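Local structure of phosphate-specific transport system accessory protein PhoU homolog (Streptococcus pneumoniae, 2I0M) at residues Asn47-Ile52 and Met93-Ala98; Leu22-Ala27 and Leu125-Leu130; Leu7-Leu12 and Leu77-Ser82; Met84-Asp89 and Ala198-Arg203. The protein probably takes part in regulating phosphate uptake, and forms an all-helical homodimer that binds zinc ions. All blocks are in the same frame, centred on the assembly; numbering follows the deposited sequence.

Interaction 1: Asn47-Ile52 and Met93-Ala98; sequences NKDHAI and MGDHMA. With ZN (zinc ion), chain D.
The carboxylates of D49 and D95 meet with their planes turned 45° apart, the two side chains set nearly perpendicular. Their nearest atoms, D49 OD2 and D95 OD1, are 3.0 Å apart, and both are acceptors. The other oxygen of D49, OD1, lies 3.4 Å from G94 O; a water spans that gap, donating to D49 OD1 (2.5 Å) and to G94 O (2.7 Å). With CG anti to the carbonyl carbon (chi1 -66°), D95 brings its carboxylate round toward helix 39-66 and gives OD2 to a zinc ion at 2.0 Å. E91 OE1, one turn earlier, binds the same metal, so the pair forms an E-x-x-x-D motif of the PhoU family on helix 74-105, which runs antiparallel to helix 39-66 in the amino-terminal bundle. D214 OD1 of the second subunit is a further ligand. D214 OD2 of that subunit also comes close to D49 OD2, and the zinc probably offsets much of the negative charge gathered here. Farther inside the bundle the gap is closed by I52, whose CD1 sits 4.3 Å from the CA of G94, where the absence of a side chain lets the isoleucine come up to the backbone.

Interaction 2: Leu22-Ala27 and Leu125-Leu130; sequences LVLETA and LSLSML
L24 reaches from helix 5-35 to both L127 and L130 of helix 117-136. Its CB already touches the methyl CD2 of L130 at 3.6 Å, and that same methyl rests equally near the CA of L24. The first torsion (chi1 -178°) puts CG of L24 opposite its own backbone N, and chi2 of 60° then turns CD1 to helix 117-136. There CD1 ends beside the backbone carbonyl of L127, 3.5 Å from its O, while also facing CD2 of L127 at 4.0 Å and the CB of L130. The L24 and L130 side chains thus lie side by side pointing opposite ways, each reaching the base of the other. L130 CD2 is further approached by CG2 of V23 at 3.9 Å. One turn along from L24, the CB of A27 packs on CD2 of L127 at 3.6 Å.

The two short segments run antiparallel (167°), their axes 10.2 Å apart, and join a helix of the first PhoU sequence repeat to one of the second. F193 of helix 177-209 packs on both A27 and L130, and M93 also lies on L130, so the contact continues into the interior shared by both halves. The contact is made mainly by aliphatic carbon; no directional bond links the two segments, so the fit rests on shape and probably on exclusion of water.

Interaction 3: Leu7-Leu12 and Leu77-Ser82; sequences LELHEL and LRFVIS. With ZN (zinc ion), chain C.
Apolar packing between L9 and L12 on one helix and F79 and V80 on the other carries this contact. CD2 of L9 meets CG2 of V80 at 3.9 Å. F79, its CG swung anti to the backbone N (chi1 176°), extends across the gap and places CE2 4.1 Å from the CB of L9. L12 comes alongside this phenylalanine from the other helix, bringing its CD1 within 4.2 Å of CE2 of F79. The ring also approaches a polar atom: CE2 of F79 stands 3.7 Å from the backbone O of L9, which meets the ring obliquely.

Hydrogen bonds run beside the contact and not across it. S82 OG donates to R78 O at 2.6 Å, and the N of S82 reaches the same oxygen from the opposite face of its carbonyl plane. Metal binding occurs on the far side of helix 5-35, where H10, pointing away from F79, gives NE2 to a zinc ion at 2.2 Å.

The segments run in the same general direction at a crossing angle of 25°, as suits the first and third helices of an up-down-up bundle. Helix 39-66 fills in beside them, with I59 and C63 packing on L12. Between the two helices L9, L12, F79 and V80 thus make an essentially hydrophobic joint, while S82 is bonded in its own helix and R78 ties to helix 177-209 through L207 O.

Interaction 4: Met84-Asp89 and Ala198-Arg203; sequences MSSCSD and ANICER
Helices 74-105 and 177-209, one from each PhoU sequence repeat, pack antiparallel (172°) along the seam between the two halves of the chain, with S85, S86 and D89 facing N199, I200 and R203. Small residues allow a close approach: the CA atoms of S86 and I200 are 5.6 Å apart. CG2 of I200 packs on the OG of S86 at 3.4 Å, while CG1 of I200 lies beside CB of D89. S86 OG itself is hydrogen-bonded to S82 O. The turn at chi2 (84°) brings R203 CD to 3.0 Å from S85 OG. A further bend at chi3 turns the guanidinium so that S85 OG lies at its edge, in its plane, although no hydrogen bond joins the two. D89 OD2 touches N199 CB at 3.6 Å, and the amide of N199 turns to its own helix, ND2 donating to E202 OE2 at 3.2 Å. R203 also makes a cation-pi contact with Y206. Within the chain the two helices meet through van der Waals packing, consistent with the charged ends serving the dimer interface, where D89 and R203 form salt bridges with R92 and E60 of the second subunit.

Helix 74-105 runs through interactions 1, 3 and 4, and M93 on it touches two of the other partners: its SD lies 4.0 Å from I200 CD1 of interaction 4 and its CE 3.7 Å from L130 CD1 of interaction 2. Interactions 1 and 2 meet again where M97 SD packs on A27 CB at 3.6 Å. Interaction 3, its centre about 24 Å from that of interaction 1, reaches interaction 4 through S82 CA and R203 CG, 3.7 Å apart. Interaction 1 holds the zinc ligand D95 and interaction 3 the ligand H10; interactions 2 and 4 hold none, though the N199 side chain is about 6 Å from a different zinc ion. All but interaction 2 touch the second subunit.

Interaction 1: Asn47-Ile52 and Met93-Ala98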
# COMPACT_ATOMS: atom_id res chain seq x y z
N ASN A 47 6.20 11.17 -17.23
CA ASN A 47 6.94 12.40 -16.94
C ASN A 47 6.25 13.39 -15.99
O ASN A 47 6.93 14.20 -15.34
CB ASN A 47 7.37 13.06 -18.24
CG ASN A 47 8.40 12.22 -19.00
OD1 ASN A 47 9.32 11.66 -18.40
ND2 ASN A 47 8.23 12.12 -20.33
N LYS A 48 4.92 13.33 -15.89
CA LYS A 48 4.19 14.22 -14.99
C LYS A 48 4.01 13.66 -13.58
O LYS A 48 3.51 14.37 -12.70
CB LYS A 48 2.83 14.61 -15.57
CG LYS A 48 2.92 15.71 -16.62
CD LYS A 48 1.65 16.54 -16.69
CE LYS A 48 0.47 15.75 -17.25
NZ LYS A 48 -0.32 16.58 -18.22
N ASP A 49 4.42 12.42 -13.35
CA ASP A 49 4.28 11.82 -12.03
C ASP A 49 4.93 12.65 -10.91
O ASP A 49 4.37 12.76 -9.83
CB ASP A 49 4.77 10.37 -11.97
CG ASP A 49 4.44 9.70 -10.64
OD1 ASP A 49 3.26 9.30 -10.44
OD2 ASP A 49 5.34 9.62 -9.78
N HIS A 50 6.07 13.27 -11.18
CA HIS A 50 6.78 14.07 -10.17
C HIS A 50 6.01 15.28 -9.63
O HIS A 50 6.25 15.72 -8.50
CB HIS A 50 8.17 14.52 -10.66
CG HIS A 50 8.99 15.14 -9.58
ND1 HIS A 50 9.30 16.49 -9.56
CD2 HIS A 50 9.53 14.61 -8.45
CE1 HIS A 50 10.03 16.75 -8.49
NE2 HIS A 50 10.18 15.63 -7.79
N ALA A 51 5.10 15.83 -10.44
CA ALA A 51 4.21 16.90 -9.95
C ALA A 51 3.27 16.41 -8.83
O ALA A 51 2.88 17.19 -7.96
CB ALA A 51 3.43 17.51 -11.10
N ILE A 52 2.94 15.12 -8.83
CA ILE A 52 2.13 14.55 -7.74
C ILE A 52 3.00 14.37 -6.48
O ILE A 52 2.55 14.64 -5.36
CB ILE A 52 1.45 13.21 -8.16
CG1 ILE A 52 0.48 13.45 -9.33
CG2 ILE A 52 0.69 12.59 -6.95
CD1 ILE A 52 0.04 12.22 -10.08
N MET A 93 -1.15 5.92 -5.27
CA MET A 93 -2.17 5.79 -6.34
C MET A 93 -1.64 6.30 -7.68
O MET A 93 -1.60 5.55 -8.66
CB MET A 93 -3.46 6.49 -5.92
CG MET A 93 -4.15 5.74 -4.75
SD MET A 93 -5.49 6.62 -3.93
CE MET A 93 -6.55 6.78 -5.34
N GLY A 94 -1.19 7.55 -7.70
CA GLY A 94 -0.44 8.14 -8.82
C GLY A 94 0.67 7.28 -9.43
O GLY A 94 0.72 7.12 -10.64
N ASP A 95 1.56 6.74 -8.61
CA ASP A 95 2.64 5.85 -9.12
C ASP A 95 2.10 4.62 -9.88
O ASP A 95 2.70 4.17 -10.84
CB ASP A 95 3.50 5.34 -7.97
CG ASP A 95 4.29 6.43 -7.26
OD1 ASP A 95 4.63 7.52 -7.83
OD2 ASP A 95 4.63 6.15 -6.09
N HIS A 96 0.97 4.09 -9.42
CA HIS A 96 0.37 2.89 -10.00
C HIS A 96 -0.33 3.21 -11.31
O HIS A 96 -0.47 2.34 -12.17
CB HIS A 96 -0.60 2.21 -9.01
CG HIS A 96 0.09 1.31 -8.04
ND1 HIS A 96 0.21 1.62 -6.70
CD2 HIS A 96 0.73 0.14 -8.21
CE1 HIS A 96 0.89 0.67 -6.09
NE2 HIS A 96 1.22 -0.24 -6.98
N MET A 97 -0.74 4.46 -11.46
CA MET A 97 -1.23 4.95 -12.73
C MET A 97 -0.07 5.20 -13.73
O MET A 97 -0.22 4.93 -14.93
CB MET A 97 -2.14 6.17 -12.53
CG MET A 97 -3.45 5.85 -11.73
SD MET A 97 -4.49 4.49 -12.41
CE MET A 97 -3.87 3.02 -11.64
N ALA A 98 1.08 5.69 -13.25
CA ALA A 98 2.30 5.77 -14.07
C ALA A 98 2.78 4.37 -14.44
O ALA A 98 3.35 4.19 -15.53
CB ALA A 98 3.43 6.53 -13.35
ZN ZN D . 5.90 7.05 -4.80
O HOH W 1 1.43 9.28 -12.18

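Interaction 2: Leu22-Ala27 and Leu125-Leu130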
# COMPACT_ATOMS: atom_id res chain seq x y z
N LEU A 22 -6.22 15.70 -9.27
CA LEU A 22 -5.10 15.44 -10.15
C LEU A 22 -4.88 13.93 -10.35
O LEU A 22 -4.73 13.49 -11.49
CB LEU A 22 -3.82 16.15 -9.67
CG LEU A 22 -2.56 15.98 -10.55
CD1 LEU A 22 -2.81 16.45 -11.98
CD2 LEU A 22 -1.34 16.70 -9.94
N VAL A 23 -4.87 13.14 -9.27
CA VAL A 23 -4.71 11.67 -9.46
C VAL A 23 -5.90 10.97 -10.12
O VAL A 23 -5.70 9.94 -10.76
CB VAL A 23 -4.08 10.86 -8.25
CG1 VAL A 23 -3.83 11.71 -7.03
CG2 VAL A 23 -4.83 9.58 -7.92
N LEU A 24 -7.10 11.54 -9.99
CA LEU A 24 -8.28 11.01 -10.71
C LEU A 24 -8.14 11.25 -12.21
O LEU A 24 -8.38 10.34 -13.00
CB LEU A 24 -9.60 11.60 -10.18
CG LEU A 24 -10.88 11.07 -10.84
CD1 LEU A 24 -11.10 9.57 -10.71
CD2 LEU A 24 -12.12 11.83 -10.35
N GLU A 25 -7.74 12.46 -12.58
CA GLU A 25 -7.43 12.77 -13.97
C GLU A 25 -6.36 11.87 -14.58
O GLU A 25 -6.54 11.38 -15.70
CB GLU A 25 -7.03 14.24 -14.11
CG GLU A 25 -8.21 15.19 -13.97
CD GLU A 25 -7.80 16.65 -13.85
OE1 GLU A 25 -6.58 16.94 -13.77
OE2 GLU A 25 -8.71 17.51 -13.82
N THR A 26 -5.26 11.65 -13.88
CA THR A 26 -4.18 10.84 -14.45
C THR A 26 -4.54 9.36 -14.54
O THR A 26 -4.07 8.67 -15.43
CB THR A 26 -2.75 11.10 -13.84
OG1 THR A 26 -2.18 9.86 -13.40
CG2 THR A 26 -2.79 12.07 -12.71
N ALA A 27 -5.38 8.89 -13.61
CA ALA A 27 -5.92 7.54 -13.65
C ALA A 27 -6.79 7.37 -14.89
O ALA A 27 -6.66 6.41 -15.65
CB ALA A 27 -6.73 7.26 -12.36
N LEU A 125 -14.78 0.96 -12.23
CA LEU A 125 -15.12 0.88 -10.80
C LEU A 125 -14.04 1.53 -9.92
O LEU A 125 -14.34 2.20 -8.93
CB LEU A 125 -15.43 -0.56 -10.35
CG LEU A 125 -15.76 -0.85 -8.87
CD1 LEU A 125 -17.06 -0.20 -8.36
CD2 LEU A 125 -15.80 -2.34 -8.59
N SER A 126 -12.78 1.37 -10.33
CA SER A 126 -11.66 2.06 -9.69
C SER A 126 -11.84 3.58 -9.75
O SER A 126 -11.76 4.27 -8.73
CB SER A 126 -10.34 1.64 -10.36
OG SER A 126 -10.03 0.29 -10.05
N LEU A 127 -12.09 4.10 -10.94
CA LEU A 127 -12.30 5.54 -11.13
C LEU A 127 -13.46 6.07 -10.29
O LEU A 127 -13.32 7.09 -9.64
CB LEU A 127 -12.54 5.86 -12.59
CG LEU A 127 -11.35 5.74 -13.55
CD1 LEU A 127 -11.77 6.27 -14.93
CD2 LEU A 127 -10.15 6.51 -13.03
N SER A 128 -14.59 5.37 -10.30
CA SER A 128 -15.77 5.92 -9.66
C SER A 128 -15.62 5.89 -8.14
O SER A 128 -16.13 6.76 -7.45
CB SER A 128 -17.06 5.26 -10.14
OG SER A 128 -17.26 4.02 -9.51
N MET A 129 -14.90 4.90 -7.64
CA MET A 129 -14.52 4.82 -6.23
C MET A 129 -13.77 6.08 -5.80
O MET A 129 -14.08 6.65 -4.74
CB MET A 129 -13.67 3.57 -5.95
CG MET A 129 -14.46 2.26 -5.65
SD MET A 129 -13.36 0.78 -5.60
CE MET A 129 -12.60 1.01 -4.01
N LEU A 130 -12.79 6.53 -6.59
CA LEU A 130 -12.05 7.75 -6.25
C LEU A 130 -12.92 8.99 -6.36
O LEU A 130 -12.85 9.88 -5.51
CB LEU A 130 -10.81 7.90 -7.12
CG LEU A 130 -9.91 9.10 -6.81
CD1 LEU A 130 -9.46 9.09 -5.32
CD2 LEU A 130 -8.69 9.12 -7.72

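Interaction 3: Leu7-Leu12 and Leu77-Ser82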
# COMPACT_ATOMS: atom_id res chain seq x y z
N LEU A 7 -10.44 28.13 8.91
CA LEU A 7 -10.30 28.54 7.50
C LEU A 7 -9.02 27.95 6.89
O LEU A 7 -9.02 27.52 5.74
CB LEU A 7 -10.33 30.07 7.37
CG LEU A 7 -10.37 30.73 5.99
CD1 LEU A 7 -11.48 30.15 5.09
CD2 LEU A 7 -10.53 32.24 6.12
N GLU A 8 -7.95 27.92 7.68
CA GLU A 8 -6.68 27.30 7.30
C GLU A 8 -6.77 25.78 7.07
O GLU A 8 -6.21 25.26 6.10
CB GLU A 8 -5.64 27.59 8.38
CG GLU A 8 -4.22 27.62 7.87
CD GLU A 8 -3.89 28.92 7.18
OE1 GLU A 8 -4.34 29.12 6.03
OE2 GLU A 8 -3.18 29.74 7.80
N LEU A 9 -7.47 25.09 7.96
CA LEU A 9 -7.73 23.66 7.81
C LEU A 9 -8.54 23.40 6.55
O LEU A 9 -8.19 22.53 5.75
CB LEU A 9 -8.47 23.10 9.03
CG LEU A 9 -7.73 23.11 10.36
CD1 LEU A 9 -8.43 22.20 11.37
CD2 LEU A 9 -6.29 22.69 10.17
N HIS A 10 -9.61 24.17 6.38
CA HIS A 10 -10.46 24.09 5.21
C HIS A 10 -9.65 24.26 3.93
O HIS A 10 -9.84 23.52 2.96
CB HIS A 10 -11.58 25.13 5.27
CG HIS A 10 -12.27 25.31 3.97
ND1 HIS A 10 -13.21 24.41 3.50
CD2 HIS A 10 -12.10 26.22 2.99
CE1 HIS A 10 -13.62 24.79 2.31
NE2 HIS A 10 -12.96 25.89 1.98
N GLU A 11 -8.74 25.24 3.93
CA GLU A 11 -7.84 25.46 2.80
C GLU A 11 -6.88 24.29 2.59
O GLU A 11 -6.60 23.93 1.46
CB GLU A 11 -7.09 26.79 2.94
CG GLU A 11 -7.84 27.97 2.34
CD GLU A 11 -7.46 29.32 2.94
OE1 GLU A 11 -8.23 30.30 2.76
OE2 GLU A 11 -6.40 29.42 3.60
N LEU A 12 -6.40 23.70 3.68
CA LEU A 12 -5.60 22.48 3.62
C LEU A 12 -6.39 21.32 3.01
O LEU A 12 -5.86 20.55 2.21
CB LEU A 12 -5.09 22.08 5.01
CG LEU A 12 -3.82 21.21 5.16
CD1 LEU A 12 -3.98 20.26 6.34
CD2 LEU A 12 -3.47 20.43 3.91
N LEU A 77 -6.58 17.55 15.21
CA LEU A 77 -5.36 16.78 15.23
C LEU A 77 -5.54 15.56 14.33
O LEU A 77 -4.71 15.27 13.47
CB LEU A 77 -5.05 16.37 16.66
CG LEU A 77 -3.62 16.06 17.05
CD1 LEU A 77 -3.40 14.54 17.05
CD2 LEU A 77 -2.62 16.79 16.16
N ARG A 78 -6.65 14.86 14.54
CA ARG A 78 -7.05 13.74 13.70
C ARG A 78 -7.16 14.18 12.26
O ARG A 78 -6.86 13.41 11.35
CB ARG A 78 -8.39 13.15 14.18
CG ARG A 78 -8.38 12.74 15.65
CD ARG A 78 -9.20 11.48 15.89
NE ARG A 78 -10.63 11.68 15.63
CZ ARG A 78 -11.51 12.14 16.51
NH1 ARG A 78 -11.13 12.49 17.73
NH2 ARG A 78 -12.78 12.26 16.15
N PHE A 79 -7.55 15.43 12.05
CA PHE A 79 -7.75 15.95 10.71
C PHE A 79 -6.44 16.09 9.97
O PHE A 79 -6.27 15.49 8.94
CB PHE A 79 -8.52 17.28 10.70
CG PHE A 79 -8.65 17.86 9.32
CD1 PHE A 79 -9.66 17.42 8.46
CD2 PHE A 79 -7.74 18.80 8.86
CE1 PHE A 79 -9.78 17.94 7.19
CE2 PHE A 79 -7.84 19.31 7.59
CZ PHE A 79 -8.87 18.88 6.75
N VAL A 80 -5.52 16.89 10.51
CA VAL A 80 -4.21 17.12 9.90
C VAL A 80 -3.46 15.78 9.68
O VAL A 80 -2.81 15.59 8.64
CB VAL A 80 -3.40 18.16 10.71
CG1 VAL A 80 -1.98 18.27 10.21
CG2 VAL A 80 -4.07 19.51 10.67
N ILE A 81 -3.58 14.85 10.64
CA ILE A 81 -2.97 13.52 10.53
C ILE A 81 -3.59 12.74 9.36
O ILE A 81 -2.91 12.00 8.67
CB ILE A 81 -3.12 12.70 11.85
CG1 ILE A 81 -2.27 13.32 12.98
CG2 ILE A 81 -2.75 11.22 11.63
CD1 ILE A 81 -2.45 12.65 14.37
N SER A 82 -4.89 12.94 9.14
CA SER A 82 -5.61 12.28 8.06
C SER A 82 -5.18 12.80 6.68
O SER A 82 -5.11 12.04 5.74
CB SER A 82 -7.12 12.46 8.24
OG SER A 82 -7.55 11.86 9.44
ZN ZN C . -13.29 27.20 0.27

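Interaction 4: Met84-Asp89 and Ala198-Arg203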
# COMPACT_ATOMS: atom_id res chain seq x y z
N MET A 84 -2.16 14.21 6.01
CA MET A 84 -0.78 13.76 5.85
C MET A 84 -0.72 12.33 5.36
O MET A 84 -0.02 12.01 4.41
CB MET A 84 0.00 13.88 7.15
CG MET A 84 0.37 15.29 7.53
SD MET A 84 1.74 15.36 8.71
CE MET A 84 1.26 16.73 9.72
N SER A 85 -1.50 11.48 6.01
CA SER A 85 -1.57 10.07 5.68
C SER A 85 -2.24 9.83 4.32
O SER A 85 -1.79 8.99 3.56
CB SER A 85 -2.32 9.33 6.79
OG SER A 85 -3.02 8.21 6.28
N SER A 86 -3.29 10.57 4.02
CA SER A 86 -4.03 10.36 2.79
C SER A 86 -3.32 10.92 1.55
O SER A 86 -3.48 10.39 0.46
CB SER A 86 -5.45 10.95 2.91
OG SER A 86 -6.24 10.26 3.87
N CYS A 87 -2.55 12.00 1.70
CA CYS A 87 -1.90 12.57 0.51
C CYS A 87 -0.79 11.64 0.00
O CYS A 87 -0.60 11.48 -1.20
CB CYS A 87 -1.46 14.02 0.74
SG CYS A 87 -0.08 14.22 1.82
N SER A 88 -0.12 10.97 0.94
CA SER A 88 0.79 9.85 0.68
C SER A 88 0.18 8.65 -0.07
O SER A 88 0.80 8.10 -0.99
CB SER A 88 1.39 9.38 1.99
OG SER A 88 2.15 8.20 1.79
N ASP A 89 -1.00 8.21 0.34
CA ASP A 89 -1.72 7.14 -0.35
C ASP A 89 -2.06 7.58 -1.78
O ASP A 89 -2.06 6.78 -2.72
CB ASP A 89 -3.03 6.81 0.40
CG ASP A 89 -2.82 6.02 1.68
OD1 ASP A 89 -1.72 5.48 1.91
OD2 ASP A 89 -3.77 5.91 2.48
N ALA A 198 -9.41 2.54 -0.32
CA ALA A 198 -10.00 1.90 0.85
C ALA A 198 -9.27 2.35 2.13
O ALA A 198 -9.91 2.64 3.13
CB ALA A 198 -9.93 0.36 0.70
N ASN A 199 -7.94 2.37 2.09
CA ASN A 199 -7.13 3.00 3.11
C ASN A 199 -7.53 4.45 3.43
O ASN A 199 -7.54 4.83 4.59
CB ASN A 199 -5.64 2.90 2.74
CG ASN A 199 -5.06 1.49 2.93
OD1 ASN A 199 -4.11 1.09 2.23
ND2 ASN A 199 -5.63 0.73 3.87
N ILE A 200 -7.89 5.26 2.43
CA ILE A 200 -8.24 6.66 2.70
C ILE A 200 -9.61 6.71 3.38
O ILE A 200 -9.82 7.48 4.31
CB ILE A 200 -8.18 7.56 1.45
CG1 ILE A 200 -6.77 7.58 0.85
CG2 ILE A 200 -8.60 9.00 1.80
CD1 ILE A 200 -6.68 8.22 -0.52
N CYS A 201 -10.49 5.81 2.93
CA CYS A 201 -11.77 5.54 3.57
C CYS A 201 -11.68 5.22 5.07
O CYS A 201 -12.42 5.79 5.86
CB CYS A 201 -12.53 4.44 2.81
SG CYS A 201 -13.11 4.95 1.16
N GLU A 202 -10.79 4.31 5.45
CA GLU A 202 -10.56 3.96 6.87
C GLU A 202 -10.07 5.15 7.70
O GLU A 202 -10.48 5.33 8.83
CB GLU A 202 -9.55 2.82 7.00
CG GLU A 202 -9.97 1.52 6.32
CD GLU A 202 -8.99 0.38 6.58
OE1 GLU A 202 -9.43 -0.68 7.06
OE2 GLU A 202 -7.78 0.53 6.28
N ARG A 203 -9.19 5.95 7.12
CA ARG A 203 -8.71 7.20 7.71
C ARG A 203 -9.88 8.16 7.99
O ARG A 203 -9.88 8.88 8.98
CB ARG A 203 -7.72 7.87 6.75
CG ARG A 203 -6.76 8.84 7.39
CD ARG A 203 -5.52 8.14 8.00
NE ARG A 203 -5.60 8.11 9.45
CZ ARG A 203 -4.61 7.79 10.28
NH1 ARG A 203 -3.41 7.47 9.81
NH2 ARG A 203 -4.84 7.81 11.58